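Local coordinates for F5/8 type C domain protein (Clostridium perfringens, PDB 7JRM) that probably recognises mucin glycans through a carbohydrate-binding module that forms part of a multidomain mucin-degrading O-glycopeptidase, at residues 402-414 against 421-433. Residues are numbered along the deposited sequence; the frame is centred on the assembly and turned at random.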
ATOM      1  N   GLU A 402      16.388   9.520  26.400  1.00 34.23           N
ATOM      2  CA  GLU A 402      15.827   8.177  26.465  1.00 33.69           C
ATOM      3  C   GLU A 402      15.376   7.788  27.870  1.00 37.51           C
ATOM      4  O   GLU A 402      14.983   6.636  28.080  1.00 34.69           O
ATOM      5  CB  GLU A 402      16.845   7.158  25.947  1.00 33.07           C
ATOM      6  CG  GLU A 402      16.319   6.272  24.829  1.00 32.69           C
ATOM      7  N   GLY A 403      15.420   8.712  28.826  1.00 32.74           N
ATOM      8  CA  GLY A 403      15.014   8.400  30.182  1.00 33.38           C
ATOM      9  C   GLY A 403      15.993   7.550  30.957  1.00 34.62           C
ATOM     10  O   GLY A 403      15.603   6.917  31.941  1.00 33.44           O
ATOM     11  N   LYS A 404      17.255   7.518  30.544  1.00 34.25           N
ATOM     12  CA  LYS A 404      18.279   6.716  31.197  1.00 26.50           C
ATOM     13  C   LYS A 404      19.127   7.590  32.111  1.00 35.37           C
ATOM     14  O   LYS A 404      19.495   8.711  31.748  1.00 29.59           O
ATOM     15  CB  LYS A 404      19.167   6.026  30.157  1.00 33.61           C
ATOM     16  CG  LYS A 404      20.503   5.534  30.693  1.00 34.38           C
ATOM     17  CD  LYS A 404      21.145   4.533  29.746  1.00 36.28           C
ATOM     18  CE  LYS A 404      22.655   4.501  29.916  1.00 34.10           C
ATOM     19  NZ  LYS A 404      23.312   5.690  29.304  1.00 42.05           N
ATOM     20  N   ASN A 405      19.426   7.074  33.301  1.00 32.67           N
ATOM     21  CA  ASN A 405      20.306   7.774  34.228  1.00 30.90           C
ATOM     22  C   ASN A 405      21.734   7.748  33.695  1.00 33.14           C
ATOM     23  O   ASN A 405      22.303   6.672  33.475  1.00 31.76           O
ATOM     24  CB  ASN A 405      20.235   7.135  35.613  1.00 35.79           C
ATOM     25  CG  ASN A 405      20.977   7.936  36.666  1.00 37.66           C
ATOM     26  OD1 ASN A 405      21.461   9.037  36.400  1.00 34.83           O
ATOM     27  ND2 ASN A 405      21.068   7.387  37.871  1.00 39.82           N
ATOM     28  N   VAL A 406      22.311   8.927  33.484  1.00 27.11           N
ATOM     29  CA  VAL A 406      23.651   9.050  32.927  1.00 33.91           C
ATOM     30  C   VAL A 406      24.641   9.574  33.968  1.00 35.69           C
ATOM     31  O   VAL A 406      25.707  10.072  33.612  1.00 34.50           O
ATOM     32  CB  VAL A 406      23.652   9.930  31.667  1.00 35.79           C
ATOM     33  CG1 VAL A 406      22.853   9.264  30.556  1.00 34.66           C
ATOM     34  CG2 VAL A 406      23.091  11.309  31.980  1.00 31.44           C
ATOM     35  N   ALA A 407      24.304   9.468  35.252  1.00 35.36           N
ATOM     36  CA  ALA A 407      25.214   9.902  36.301  1.00 36.98           C
ATOM     37  C   ALA A 407      26.439   8.997  36.347  1.00 40.25           C
ATOM     38  O   ALA A 407      26.336   7.776  36.198  1.00 40.37           O
ATOM     39  CB  ALA A 407      24.504   9.906  37.654  1.00 38.91           C
ATOM     40  N   LYS A 408      27.608   9.604  36.556  1.00 41.32           N
ATOM     41  CA  LYS A 408      28.881   8.897  36.459  1.00 41.15           C
ATOM     42  C   LYS A 408      29.593   8.827  37.805  1.00 43.61           C
ATOM     43  O   LYS A 408      29.733   7.740  38.370  1.00 45.85           O
ATOM     44  CB  LYS A 408      29.770   9.561  35.405  1.00 38.67           C
ATOM     45  CG  LYS A 408      29.195   9.531  33.999  1.00 40.39           C
ATOM     46  CD  LYS A 408      28.796   8.121  33.597  1.00 41.58           C
ATOM     47  CE  LYS A 408      28.130   8.106  32.232  1.00 39.77           C
ATOM     48  NZ  LYS A 408      27.283   6.896  32.042  1.00 35.29           N
ATOM     49  N   THR A 409      30.053   9.956  38.338  1.00 45.05           N
ATOM     50  CA  THR A 409      30.921   9.976  39.508  1.00 43.24           C
ATOM     51  C   THR A 409      30.252  10.727  40.649  1.00 48.81           C
ATOM     52  O   THR A 409      29.794  11.860  40.471  1.00 45.02           O
ATOM     53  CB  THR A 409      32.270  10.622  39.173  1.00 48.82           C
ATOM     54  OG1 THR A 409      32.960   9.817  38.209  1.00 49.55           O
ATOM     55  CG2 THR A 409      33.126  10.752  40.423  1.00 51.41           C
ATOM     56  N   ILE A 410      30.203  10.091  41.818  1.00 49.15           N
ATOM     57  CA  ILE A 410      29.729  10.708  43.051  1.00 45.49           C
ATOM     58  C   ILE A 410      30.949  10.960  43.925  1.00 44.19           C
ATOM     59  O   ILE A 410      31.567  10.014  44.426  1.00 50.22           O
ATOM     60  CB  ILE A 410      28.707   9.827  43.779  1.00 45.37           C
ATOM     61  CG1 ILE A 410      27.499   9.550  42.887  1.00 44.52           C
ATOM     62  CG2 ILE A 410      28.272  10.482  45.083  1.00 44.58           C
ATOM     63  CD1 ILE A 410      26.615  10.749  42.671  1.00 39.14           C
ATOM     64  N   ARG A 411      31.302  12.229  44.112  1.00 42.66           N
ATOM     65  CA  ARG A 411      32.426  12.598  44.960  1.00 46.89           C
ATOM     66  C   ARG A 411      31.976  13.641  45.972  1.00 46.25           C
ATOM     67  O   ARG A 411      31.151  14.508  45.664  1.00 42.09           O
ATOM     68  CB  ARG A 411      33.614  13.115  44.123  1.00 48.78           C
ATOM     69  CG  ARG A 411      33.597  14.601  43.803  1.00 46.94           C
ATOM     70  CD  ARG A 411      34.992  15.099  43.455  1.00 49.59           C
ATOM     71  NE  ARG A 411      35.722  14.145  42.623  1.00 49.75           N
ATOM     72  CZ  ARG A 411      35.851  14.246  41.304  1.00 58.84           C
ATOM     73  NH1 ARG A 411      35.301  15.264  40.657  1.00 55.09           N
ATOM     74  NH2 ARG A 411      36.533  13.329  40.631  1.00 58.95           N
ATOM     75  N   VAL A 412      32.501  13.534  47.190  1.00 43.62           N
ATOM     76  CA  VAL A 412      32.170  14.440  48.283  1.00 40.20           C
ATOM     77  C   VAL A 412      33.402  15.276  48.595  1.00 40.20           C
ATOM     78  O   VAL A 412      34.515  14.743  48.688  1.00 42.76           O
ATOM     79  CB  VAL A 412      31.690  13.673  49.528  1.00 43.71           C
ATOM     80  CG1 VAL A 412      31.116  14.638  50.553  1.00 38.83           C
ATOM     81  CG2 VAL A 412      30.664  12.621  49.139  1.00 37.58           C
ATOM     82  N   VAL A 413      33.205  16.582  48.752  1.00 39.34           N
ATOM     83  CA  VAL A 413      34.290  17.534  48.939  1.00 40.93           C
ATOM     84  C   VAL A 413      34.074  18.279  50.247  1.00 43.43           C
ATOM     85  O   VAL A 413      32.937  18.601  50.609  1.00 39.31           O
ATOM     86  CB  VAL A 413      34.382  18.522  47.757  1.00 43.86           C
ATOM     87  CG1 VAL A 413      35.764  19.134  47.684  1.00 43.27           C
ATOM     88  CG2 VAL A 413      34.039  17.823  46.449  1.00 44.57           C
ATOM     89  N   ASP A 414      35.168  18.554  50.954  1.00 43.78           N
ATOM     90  CA  ASP A 414      35.112  19.302  52.200  1.00 44.00           C
ATOM     91  C   ASP A 414      35.331  20.788  51.919  1.00 40.65           C
ATOM     92  O   ASP A 414      35.387  21.224  50.766  1.00 43.48           O
ATOM     93  CB  ASP A 414      36.128  18.746  53.201  1.00 47.10           C
ATOM     94  CG  ASP A 414      37.523  18.618  52.617  1.00 47.68           C
ATOM     95  OD1 ASP A 414      38.025  19.596  52.025  1.00 44.85           O
ATOM     96  OD2 ASP A 414      38.124  17.533  52.761  1.00 46.45           O
ATOM     97  N   LEU A 421      35.724  11.229  49.609  1.00 41.35           N
ATOM     98  CA  LEU A 421      35.322   9.917  49.117  1.00 48.32           C
ATOM     99  C   LEU A 421      34.842  10.064  47.681  1.00 52.02           C
ATOM    100  O   LEU A 421      34.503  11.162  47.230  1.00 48.47           O
ATOM    101  CB  LEU A 421      34.243   9.276  50.009  1.00 46.41           C
ATOM    102  CG  LEU A 421      32.750   9.598  49.877  1.00 47.99           C
ATOM    103  CD1 LEU A 421      32.076   8.787  48.774  1.00 48.80           C
ATOM    104  CD2 LEU A 421      32.057   9.350  51.207  1.00 38.78           C
ATOM    105  N   GLU A 422      34.827   8.940  46.968  1.00 52.10           N
ATOM    106  CA  GLU A 422      34.386   8.900  45.582  1.00 49.48           C
ATOM    107  C   GLU A 422      33.955   7.476  45.261  1.00 47.84           C
ATOM    108  O   GLU A 422      34.600   6.519  45.696  1.00 53.74           O
ATOM    109  CB  GLU A 422      35.496   9.359  44.629  1.00 51.47           C
ATOM    110  CG  GLU A 422      35.115   9.322  43.160  1.00 51.91           C
ATOM    111  CD  GLU A 422      36.071  10.115  42.291  1.00 57.18           C
ATOM    112  OE1 GLU A 422      36.353  11.284  42.630  1.00 57.57           O
ATOM    113  OE2 GLU A 422      36.538   9.570  41.270  1.00 59.99           O
ATOM    114  N   GLN A 423      32.863   7.344  44.510  1.00 50.42           N
ATOM    115  CA  GLN A 423      32.311   6.035  44.190  1.00 51.35           C
ATOM    116  C   GLN A 423      31.561   6.116  42.867  1.00 50.65           C
ATOM    117  O   GLN A 423      31.510   7.165  42.217  1.00 49.86           O
ATOM    118  CB  GLN A 423      31.396   5.536  45.312  1.00 47.02           C
ATOM    119  CG  GLN A 423      30.115   6.341  45.464  1.00 49.98           C
ATOM    120  CD  GLN A 423      29.585   6.327  46.883  1.00 53.15           C
ATOM    121  OE1 GLN A 423      30.346   6.214  47.843  1.00 54.59           O
ATOM    122  NE2 GLN A 423      28.269   6.443  47.024  1.00 55.51           N
ATOM    123  N   ASP A 424      30.974   4.989  42.471  1.00 46.56           N
ATOM    124  CA  ASP A 424      30.175   4.928  41.259  1.00 47.57           C
ATOM    125  C   ASP A 424      28.770   5.456  41.522  1.00 46.64           C
ATOM    126  O   ASP A 424      28.214   5.293  42.613  1.00 43.12           O
ATOM    127  CB  ASP A 424      30.105   3.493  40.732  1.00 46.68           C
ATOM    128  CG  ASP A 424      31.295   3.132  39.866  1.00 49.31           C
ATOM    129  OD1 ASP A 424      32.289   3.889  39.870  1.00 47.01           O
ATOM    130  OD2 ASP A 424      31.239   2.088  39.181  1.00 47.24           O
ATOM    131  N   ALA A 425      28.194   6.091  40.505  1.00 46.31           N
ATOM    132  CA  ALA A 425      26.897   6.738  40.634  1.00 42.57           C
ATOM    133  C   ALA A 425      25.774   5.749  40.353  1.00 45.07           C
ATOM    134  O   ALA A 425      25.778   5.066  39.323  1.00 50.08           O
ATOM    135  CB  ALA A 425      26.793   7.932  39.686  1.00 44.08           C
ATOM    136  N   LYS A 426      24.817   5.675  41.275  1.00 42.90           N
ATOM    137  CA  LYS A 426      23.590   4.924  41.057  1.00 41.41           C
ATOM    138  C   LYS A 426      22.410   5.887  41.061  1.00 38.75           C
ATOM    139  O   LYS A 426      22.590   7.092  40.854  1.00 38.76           O
ATOM    140  CB  LYS A 426      23.413   3.838  42.122  1.00 41.68           C
ATOM    141  CG  LYS A 426      24.637   2.958  42.326  1.00 48.06           C
ATOM    142  CD  LYS A 426      24.976   2.179  41.065  1.00 49.00           C
ATOM    143  CE  LYS A 426      26.470   2.207  40.781  1.00 48.64           C
ATOM    144  NZ  LYS A 426      26.937   0.959  40.114  1.00 48.99           N
ATOM    145  N   ASP A 427      21.201   5.376  41.299  1.00 36.96           N
ATOM    146  CA  ASP A 427      20.038   6.254  41.346  1.00 40.32           C
ATOM    147  C   ASP A 427      20.050   7.136  42.588  1.00 41.37           C
ATOM    148  O   ASP A 427      19.592   8.284  42.537  1.00 43.65           O
ATOM    149  CB  ASP A 427      18.752   5.430  41.287  1.00 39.07           C
ATOM    150  CG  ASP A 427      18.442   4.939  39.885  1.00 37.35           C
ATOM    151  OD1 ASP A 427      19.158   5.338  38.943  1.00 42.19           O
ATOM    152  OD2 ASP A 427      17.482   4.157  39.726  1.00 42.78           O
ATOM    153  N   GLU A 428      20.563   6.624  43.706  1.00 43.86           N
ATOM    154  CA  GLU A 428      20.666   7.387  44.942  1.00 40.80           C
ATOM    155  C   GLU A 428      22.003   7.081  45.603  1.00 41.04           C
ATOM    156  O   GLU A 428      22.638   6.062  45.321  1.00 42.43           O
ATOM    157  CB  GLU A 428      19.512   7.070  45.905  1.00 45.06           C
ATOM    158  CG  GLU A 428      18.125   7.343  45.339  1.00 48.43           C
ATOM    159  CD  GLU A 428      17.068   7.477  46.416  1.00 52.91           C
ATOM    160  OE1 GLU A 428      17.370   8.053  47.482  1.00 53.38           O
ATOM    161  OE2 GLU A 428      15.932   7.007  46.197  1.00 49.91           O
ATOM    162  N   PHE A 429      22.428   7.980  46.488  1.00 39.53           N
ATOM    163  CA  PHE A 429      23.675   7.815  47.222  1.00 40.35           C
ATOM    164  C   PHE A 429      23.438   8.050  48.706  1.00 42.84           C
ATOM    165  O   PHE A 429      22.613   8.881  49.099  1.00 38.74           O
ATOM    166  CB  PHE A 429      24.773   8.765  46.704  1.00 36.61           C
ATOM    167  CG  PHE A 429      24.415  10.225  46.786  1.00 43.58           C
ATOM    168  CD1 PHE A 429      24.709  10.966  47.919  1.00 37.43           C
ATOM    169  CD2 PHE A 429      23.800  10.859  45.720  1.00 37.32           C
ATOM    170  CE1 PHE A 429      24.386  12.308  47.993  1.00 37.09           C
ATOM    171  CE2 PHE A 429      23.474  12.202  45.786  1.00 39.83           C
ATOM    172  CZ  PHE A 429      23.768  12.928  46.924  1.00 36.14           C
ATOM    173  N   THR A 430      24.170   7.299  49.528  1.00 42.21           N
ATOM    174  CA  THR A 430      24.107   7.415  50.980  1.00 38.15           C
ATOM    175  C   THR A 430      25.513   7.664  51.499  1.00 39.01           C
ATOM    176  O   THR A 430      26.432   6.891  51.204  1.00 39.76           O
ATOM    177  CB  THR A 430      23.510   6.153  51.614  1.00 40.92           C
ATOM    178  OG1 THR A 430      22.088   6.154  51.433  1.00 35.86           O
ATOM    179  CG2 THR A 430      23.825   6.098  53.101  1.00 39.40           C
ATOM    180  N   ILE A 431      25.683   8.740  52.262  1.00 35.32           N
ATOM    181  CA  ILE A 431      26.983   9.154  52.776  1.00 34.17           C
ATOM    182  C   ILE A 431      26.969   9.033  54.293  1.00 40.47           C
ATOM    183  O   ILE A 431      26.070   9.568  54.956  1.00 36.69           O
ATOM    184  CB  ILE A 431      27.330  10.590  52.346  1.00 37.36           C
ATOM    185  CG1 ILE A 431      27.454  10.675  50.825  1.00 31.38           C
ATOM    186  CG2 ILE A 431      28.614  11.055  53.020  1.00 29.73           C
ATOM    187  CD1 ILE A 431      27.211  12.061  50.274  1.00 35.87           C
ATOM    188  N   ASN A 432      27.959   8.332  54.840  1.00 37.72           N
ATOM    189  CA  ASN A 432      28.118   8.270  56.284  1.00 37.91           C
ATOM    190  C   ASN A 432      28.656   9.599  56.797  1.00 36.08           C
ATOM    191  O   ASN A 432      29.640  10.128  56.269  1.00 35.44           O
ATOM    192  CB  ASN A 432      29.060   7.128  56.668  1.00 33.66           C
ATOM    193  CG  ASN A 432      29.527   7.212  58.111  1.00 40.68           C
ATOM    194  OD1 ASN A 432      28.788   7.649  58.994  1.00 42.35           O
ATOM    195  ND2 ASN A 432      30.763   6.793  58.358  1.00 42.51           N
ATOM    196  N   THR A 433      28.010  10.141  57.827  1.00 35.62           N
ATOM    197  CA  THR A 433      28.395  11.430  58.385  1.00 36.45           C
ATOM    198  C   THR A 433      28.775  11.365  59.857  1.00 31.49           C
ATOM    199  O   THR A 433      29.076  12.407  60.449  1.00 33.41           O
ATOM    200  CB  THR A 433      27.262  12.450  58.201  1.00 36.60           C
ATOM    201  OG1 THR A 433      27.739  13.757  58.536  1.00 48.59           O
ATOM    202  CG2 THR A 433      26.086  12.111  59.097  1.00 29.75           C
TER
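Ile-410 packs against Ala-425 and Phe-429, and Val-412 against Ile-431, in the hollow these side chains line within a sandwich-like C-terminal region, where a two-stranded sheet (391-395 with 428-432) covers one face of a larger one. Strand 407-413 forms an antiparallel hairpin with strand 419-424, at the margin of the larger sheet. Ile-410 and Gln-423 form a hydrogen-bonded pair, Gln-423 N lying 3.0 Å from Ile-410 O. With CG1 set beside its own backbone N (chi1 -59°), Ile-410 lies on Ala-425 and carries CD1 on toward the ring of Phe-429, which it approaches obliquely. Ala-425 suits the chain's turn from one sheet to the other: its small CB lies 3.6 Å from Ala-407 CB and also touches Ile-410 CG1. Farther along, Val-412 CG2 lies 3.7 Å from Leu-421 CG and meets Ile-431 CD1 tip to tip, a bump from each sheet. Where strand 407-413 begins, Asn-405 makes an Asx turn, its OD1 accepting from Ala-407 N, two residues on, and also from Val-398 N, while ND2 donates to the anti lone pair of Asp-427 OD1. On the other face Arg-411 and Glu-422 pair. There Thr-409 CG2 packs against the Glu-422 carboxylate, 3.5 Å from CD, and Arg-411 lies alongside Glu-422, its NE and NH2 both gripping OE1 at 2.9 Å from the same face of the carboxylate.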